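Local coordinates for putative nucleoprotein (PDB 4EWC), which encapsidates the negative-strand viral RNA, shielding it from nucleases and forming the ribonucleoprotein that serves as template for transcription and replication, at residues L428-N433 with T486-L492; L294-A298 with C311-L316. One frame throughout, in Å; residues are numbered along the deposited sequence.

Contact 1. Residues L428-N433 with T486-L492; sequences LKVGVN and TYTIQGL
The ring of Y487 lies against the backbone of G431-V432, with V432 CA in the ring plane at its edge. G431 C sits obliquely to the ring, 3.4 Å from Y487 CD1, and the side-chain amide of N433 approaches beside CE1, its plane tilted only 13° from that of the ring. Y487 reaches this place because its CG stands anti to its carbonyl carbon (chi1 -63°), which brings the ring back beside G431, a residue with no side chain to obstruct it. The N433 amide is held at both ends: ND2 donates to T486 O at 3.2 Å, with the acceptor close to the amide plane, while OD1 takes the backbone N-H groups of T435 and F436, so its rotation is fixed.

Beyond this amide the chains form a two-stranded antiparallel sheet, 429-432 against 488-491, in the C-terminal region shared by orthomyxovirus nucleoproteins. V430 with Q490 and V432 with T488 are hydrogen-bonded pairs; G431 with I489 is a non-hydrogen-bonded one. V432 and T488 are bonded both ways, T488 N to V432 O and V432 N to T488 O.

V430, V432 and Q490 share one face of the sheet. There V432 CG2 touches Q490 OE1 at 3.4 Å, the two side chains crossing at about a right angle, and M438 of helix 438-449 packs on V430 and Q490. V430 CG1 meets L492 CD2 at 3.5 Å. L428 and L492 run side by side in the same direction, CD2 of L428 lying 3.9 Å from CG of L492, and L428 O accepts L492 N at 3.0 Å. A water bridges the same two residues, receiving a weak bond from L428 N and donating to L492 O.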
loop_
_atom_site.group_PDB
_atom_site.type_symbol
_atom_site.label_atom_id
_atom_site.label_comp_id
_atom_site.label_asym_id
_atom_site.label_seq_id
_atom_site.Cartn_x
_atom_site.Cartn_y
_atom_site.Cartn_z
ATOM N N LEU A 428 0.586 -27.748 4.484
ATOM C CA LEU A 428 1.975 -27.382 4.696
ATOM C C LEU A 428 2.228 -27.031 6.152
ATOM O O LEU A 428 1.353 -26.500 6.848
ATOM C CB LEU A 428 2.335 -26.183 3.800
ATOM C CG LEU A 428 3.739 -25.580 3.973
ATOM C CD1 LEU A 428 4.816 -26.609 3.650
ATOM C CD2 LEU A 428 3.911 -24.342 3.136
ATOM N N LYS A 429 3.426 -27.344 6.617
ATOM C CA LYS A 429 3.836 -26.930 7.947
ATOM C C LYS A 429 5.153 -26.167 7.866
ATOM O O LYS A 429 5.882 -26.251 6.874
ATOM C CB LYS A 429 3.945 -28.135 8.879
ATOM C CG LYS A 429 2.613 -28.808 9.102
ATOM C CD LYS A 429 2.586 -29.611 10.364
ATOM C CE LYS A 429 1.562 -30.724 10.263
ATOM N NZ LYS A 429 2.008 -31.787 9.292
ATOM N N VAL A 430 5.448 -25.394 8.895
ATOM C CA VAL A 430 6.650 -24.583 8.866
ATOM C C VAL A 430 7.259 -24.481 10.264
ATOM O O VAL A 430 6.556 -24.599 11.262
ATOM C CB VAL A 430 6.365 -23.179 8.250
ATOM C CG1 VAL A 430 5.391 -22.393 9.118
ATOM C CG2 VAL A 430 7.649 -22.409 8.015
ATOM N N GLY A 431 8.574 -24.314 10.320
ATOM C CA GLY A 431 9.251 -24.039 11.563
ATOM C C GLY A 431 9.383 -22.542 11.739
ATOM O O GLY A 431 9.863 -21.859 10.833
ATOM N N VAL A 432 8.951 -22.024 12.886
ATOM C CA VAL A 432 9.004 -20.587 13.115
ATOM C C VAL A 432 9.565 -20.251 14.496
ATOM O O VAL A 432 9.594 -21.092 15.391
ATOM C CB VAL A 432 7.620 -19.909 12.910
ATOM C CG1 VAL A 432 7.221 -19.914 11.435
ATOM C CG2 VAL A 432 6.561 -20.589 13.742
ATOM N N ASN A 433 10.018 -19.013 14.659
ATOM C CA ASN A 433 10.653 -18.592 15.890
ATOM C C ASN A 433 10.596 -17.065 16.060
ATOM O O ASN A 433 9.856 -16.396 15.349
ATOM C CB ASN A 433 12.077 -19.154 15.984
ATOM C CG ASN A 433 13.034 -18.566 14.947
ATOM O OD1 ASN A 433 12.938 -17.400 14.572
ATOM N ND2 ASN A 433 13.990 -19.374 14.511
ATOM N N THR A 486 16.489 -23.196 16.512
ATOM C CA THR A 486 15.356 -23.834 17.165
ATOM C C THR A 486 14.057 -23.239 16.638
ATOM O O THR A 486 13.993 -22.057 16.334
ATOM C CB THR A 486 15.440 -23.678 18.694
ATOM O OG1 THR A 486 15.670 -22.297 19.028
ATOM C CG2 THR A 486 16.585 -24.515 19.247
ATOM N N TYR A 487 13.020 -24.050 16.524
ATOM C CA TYR A 487 11.780 -23.579 15.930
ATOM C C TYR A 487 10.620 -24.062 16.755
ATOM O O TYR A 487 10.777 -24.927 17.594
ATOM C CB TYR A 487 11.622 -24.108 14.486
ATOM C CG TYR A 487 12.685 -23.612 13.557
ATOM C CD1 TYR A 487 12.551 -22.382 12.921
ATOM C CD2 TYR A 487 13.841 -24.348 13.331
ATOM C CE1 TYR A 487 13.530 -21.906 12.066
ATOM C CE2 TYR A 487 14.829 -23.882 12.476
ATOM C CZ TYR A 487 14.667 -22.660 11.846
ATOM O OH TYR A 487 15.638 -22.177 11.003
ATOM N N THR A 488 9.458 -23.474 16.532
ATOM C CA THR A 488 8.218 -24.101 16.933
ATOM C C THR A 488 7.436 -24.396 15.675
ATOM O O THR A 488 7.089 -23.501 14.908
ATOM C CB THR A 488 7.388 -23.238 17.865
ATOM O OG1 THR A 488 8.078 -23.110 19.108
ATOM C CG2 THR A 488 6.057 -23.910 18.113
ATOM N N ILE A 489 7.179 -25.671 15.463
ATOM C CA ILE A 489 6.602 -26.117 14.222
ATOM C C ILE A 489 5.090 -26.062 14.247
ATOM O O ILE A 489 4.441 -26.849 14.922
ATOM C CB ILE A 489 7.107 -27.511 13.884
ATOM C CG1 ILE A 489 8.599 -27.410 13.541
ATOM C CG2 ILE A 489 6.300 -28.108 12.719
ATOM C CD1 ILE A 489 9.290 -28.737 13.492
ATOM N N GLN A 490 4.537 -25.107 13.511
ATOM C CA GLN A 490 3.100 -24.978 13.413
ATOM C C GLN A 490 2.640 -24.904 11.978
ATOM O O GLN A 490 3.435 -24.928 11.051
ATOM C CB GLN A 490 2.588 -23.782 14.202
ATOM C CG GLN A 490 3.444 -22.550 14.081
ATOM C CD GLN A 490 3.057 -21.514 15.106
ATOM O OE1 GLN A 490 3.460 -20.351 15.029
ATOM N NE2 GLN A 490 2.254 -21.933 16.076
ATOM N N GLY A 491 1.324 -24.872 11.809
ATOM C CA GLY A 491 0.715 -24.989 10.503
ATOM C C GLY A 491 0.804 -23.734 9.672
ATOM O O GLY A 491 0.578 -22.631 10.163
ATOM N N LEU A 492 1.132 -23.913 8.399
ATOM C CA LEU A 492 1.173 -22.810 7.456
ATOM C C LEU A 492 -0.040 -22.895 6.546
ATOM O O LEU A 492 0.058 -23.347 5.410
ATOM C CB LEU A 492 2.457 -22.865 6.631
ATOM C CG LEU A 492 2.828 -21.661 5.762
ATOM C CD1 LEU A 492 1.945 -20.457 6.038
ATOM C CD2 LEU A 492 4.294 -21.308 5.942
HETATM O O HOH W 1 -1.456 -25.237 3.774
#

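Contact 2. Residues L294-A298 with C311-L316; sequences LAEGA and CGGVAL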
loop_
_atom_site.group_PDB
_atom_site.type_symbol
_atom_site.label_atom_id
_atom_site.label_comp_id
_atom_site.label_asym_id
_atom_site.label_seq_id
_atom_site.Cartn_x
_atom_site.Cartn_y
_atom_site.Cartn_z
ATOM N N LEU A 294 16.748 -5.205 -11.298
ATOM C CA LEU A 294 17.032 -5.858 -12.563
ATOM C C LEU A 294 17.902 -7.101 -12.410
ATOM O O LEU A 294 18.329 -7.687 -13.413
ATOM C CB LEU A 294 17.711 -4.888 -13.527
ATOM C CG LEU A 294 16.956 -3.577 -13.746
ATOM C CD1 LEU A 294 17.792 -2.645 -14.613
ATOM C CD2 LEU A 294 15.569 -3.826 -14.325
ATOM N N ALA A 295 18.148 -7.515 -11.167
ATOM C CA ALA A 295 19.030 -8.647 -10.919
ATOM C C ALA A 295 18.312 -9.893 -10.391
ATOM O O ALA A 295 18.952 -10.739 -9.765
ATOM C CB ALA A 295 20.141 -8.250 -9.977
ATOM N N GLU A 296 17.007 -10.016 -10.639
ATOM C CA GLU A 296 16.279 -11.193 -10.175
ATOM C C GLU A 296 16.934 -12.487 -10.676
ATOM O O GLU A 296 17.389 -12.556 -11.805
ATOM C CB GLU A 296 14.789 -11.135 -10.553
ATOM C CG GLU A 296 14.456 -11.543 -11.976
ATOM C CD GLU A 296 13.047 -11.133 -12.384
ATOM O OE1 GLU A 296 12.131 -12.007 -12.474
ATOM O OE2 GLU A 296 12.862 -9.913 -12.601
ATOM N N GLY A 297 17.030 -13.487 -9.809
ATOM C CA GLY A 297 17.493 -14.807 -10.206
ATOM C C GLY A 297 18.953 -14.907 -10.586
ATOM O O GLY A 297 19.391 -15.932 -11.117
ATOM N N ALA A 298 19.706 -13.845 -10.316
ATOM C CA ALA A 298 21.163 -13.820 -10.522
ATOM C C ALA A 298 21.941 -15.078 -10.029
ATOM O O ALA A 298 22.971 -15.441 -10.600
ATOM C CB ALA A 298 21.741 -12.560 -9.913
ATOM N N CYS A 311 14.946 -16.135 -17.360
ATOM C CA CYS A 311 14.639 -16.351 -15.937
ATOM C C CYS A 311 15.593 -15.514 -15.072
ATOM O O CYS A 311 15.399 -15.360 -13.854
ATOM C CB CYS A 311 14.802 -17.823 -15.567
ATOM S SG CYS A 311 13.571 -18.933 -16.257
ATOM N N GLY A 312 16.609 -14.967 -15.741
ATOM C CA GLY A 312 17.784 -14.440 -15.095
ATOM C C GLY A 312 17.879 -12.960 -14.805
ATOM O O GLY A 312 18.714 -12.562 -13.999
ATOM N N GLY A 313 17.082 -12.111 -15.436
ATOM C CA GLY A 313 17.149 -10.693 -15.075
ATOM C C GLY A 313 18.255 -9.935 -15.808
ATOM O O GLY A 313 19.430 -10.297 -15.733
ATOM N N VAL A 314 17.864 -8.865 -16.494
ATOM C CA VAL A 314 18.711 -8.213 -17.483
ATOM C C VAL A 314 20.070 -7.685 -16.974
ATOM O O VAL A 314 21.031 -7.608 -17.748
ATOM C CB VAL A 314 17.900 -7.140 -18.296
ATOM C CG1 VAL A 314 17.763 -5.845 -17.529
ATOM C CG2 VAL A 314 18.476 -6.936 -19.683
ATOM N N ALA A 315 20.157 -7.377 -15.676
ATOM C CA ALA A 315 21.397 -6.874 -15.074
ATOM C C ALA A 315 22.608 -7.770 -15.334
ATOM O O ALA A 315 23.748 -7.301 -15.380
ATOM C CB ALA A 315 21.234 -6.634 -13.578
ATOM N N LEU A 316 22.362 -9.060 -15.501
ATOM C CA LEU A 316 23.434 -10.007 -15.758
ATOM C C LEU A 316 24.109 -9.722 -17.086
ATOM O O LEU A 316 25.340 -9.746 -17.178
ATOM C CB LEU A 316 22.896 -11.442 -15.737
ATOM C CG LEU A 316 22.360 -11.971 -14.406
ATOM C CD1 LEU A 316 21.907 -13.393 -14.590
ATOM C CD2 LEU A 316 23.413 -11.883 -13.299
#
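A315 points its methyl group toward the backbone of L294, so that A315 CB sits beside L294 O and also meets L294 CB at 3.9 Å. The partner segment contains a type II beta turn from A295 to A298, closed by A298 N bonding to A295 O, and it packs on the segment that leads into helix 315-326 in the helical-bundle region of the nucleoprotein. The methyls of A295 and A315 touch at 4.1 Å although the A295 CB bond points away overall, and M282 of helix 279-284 lies against both.

On one flank V314 CG1 comes up to L294 CB at 4.1 Å; F379 of helix 369-381 packs on both residues. On the other, L316 stretches back toward the turn: with CG anti to its carbonyl carbon (chi1 -65°), its CD2 branch is the one that touches A298 CB, at 3.8 Å.

Two glycines, G297 and G313, bring the backbones close. G313 faces E296 O and L294 O without a side chain, and its backbone angles suit glycine in any case. G297, which has positive phi as expected for the third residue of a type II turn, faces C311 O in the same way. E296 lays its CG near G313 CA, and its OE1 forms a salt bridge with K266, whose NZ also donates to C311 O; one lysine thereby ties the two segments together.

Across the contact the backbones share a single hydrogen bond: A315 N donates to L294 O at 2.9 Å.

Contact 2 closes before contact 1 opens along the chain, and the two are separate in space: their centres are 31 Å apart and their nearest atoms about 21 Å. They also fall in different family regions, 294-298 with 311-316 in the helical bundle and 428-433 with 486-492 in the C-terminal region, and share no helix or sheet. The centre of contact 2, which is fully buried among helices, is about 8 Å from the centre of the chain; that of contact 1, which is partly exposed, is about 23 Å from it. One is thus loop-to-helix packing in the interior, while the other is a small sheet joining chain parts over fifty residues apart near the periphery.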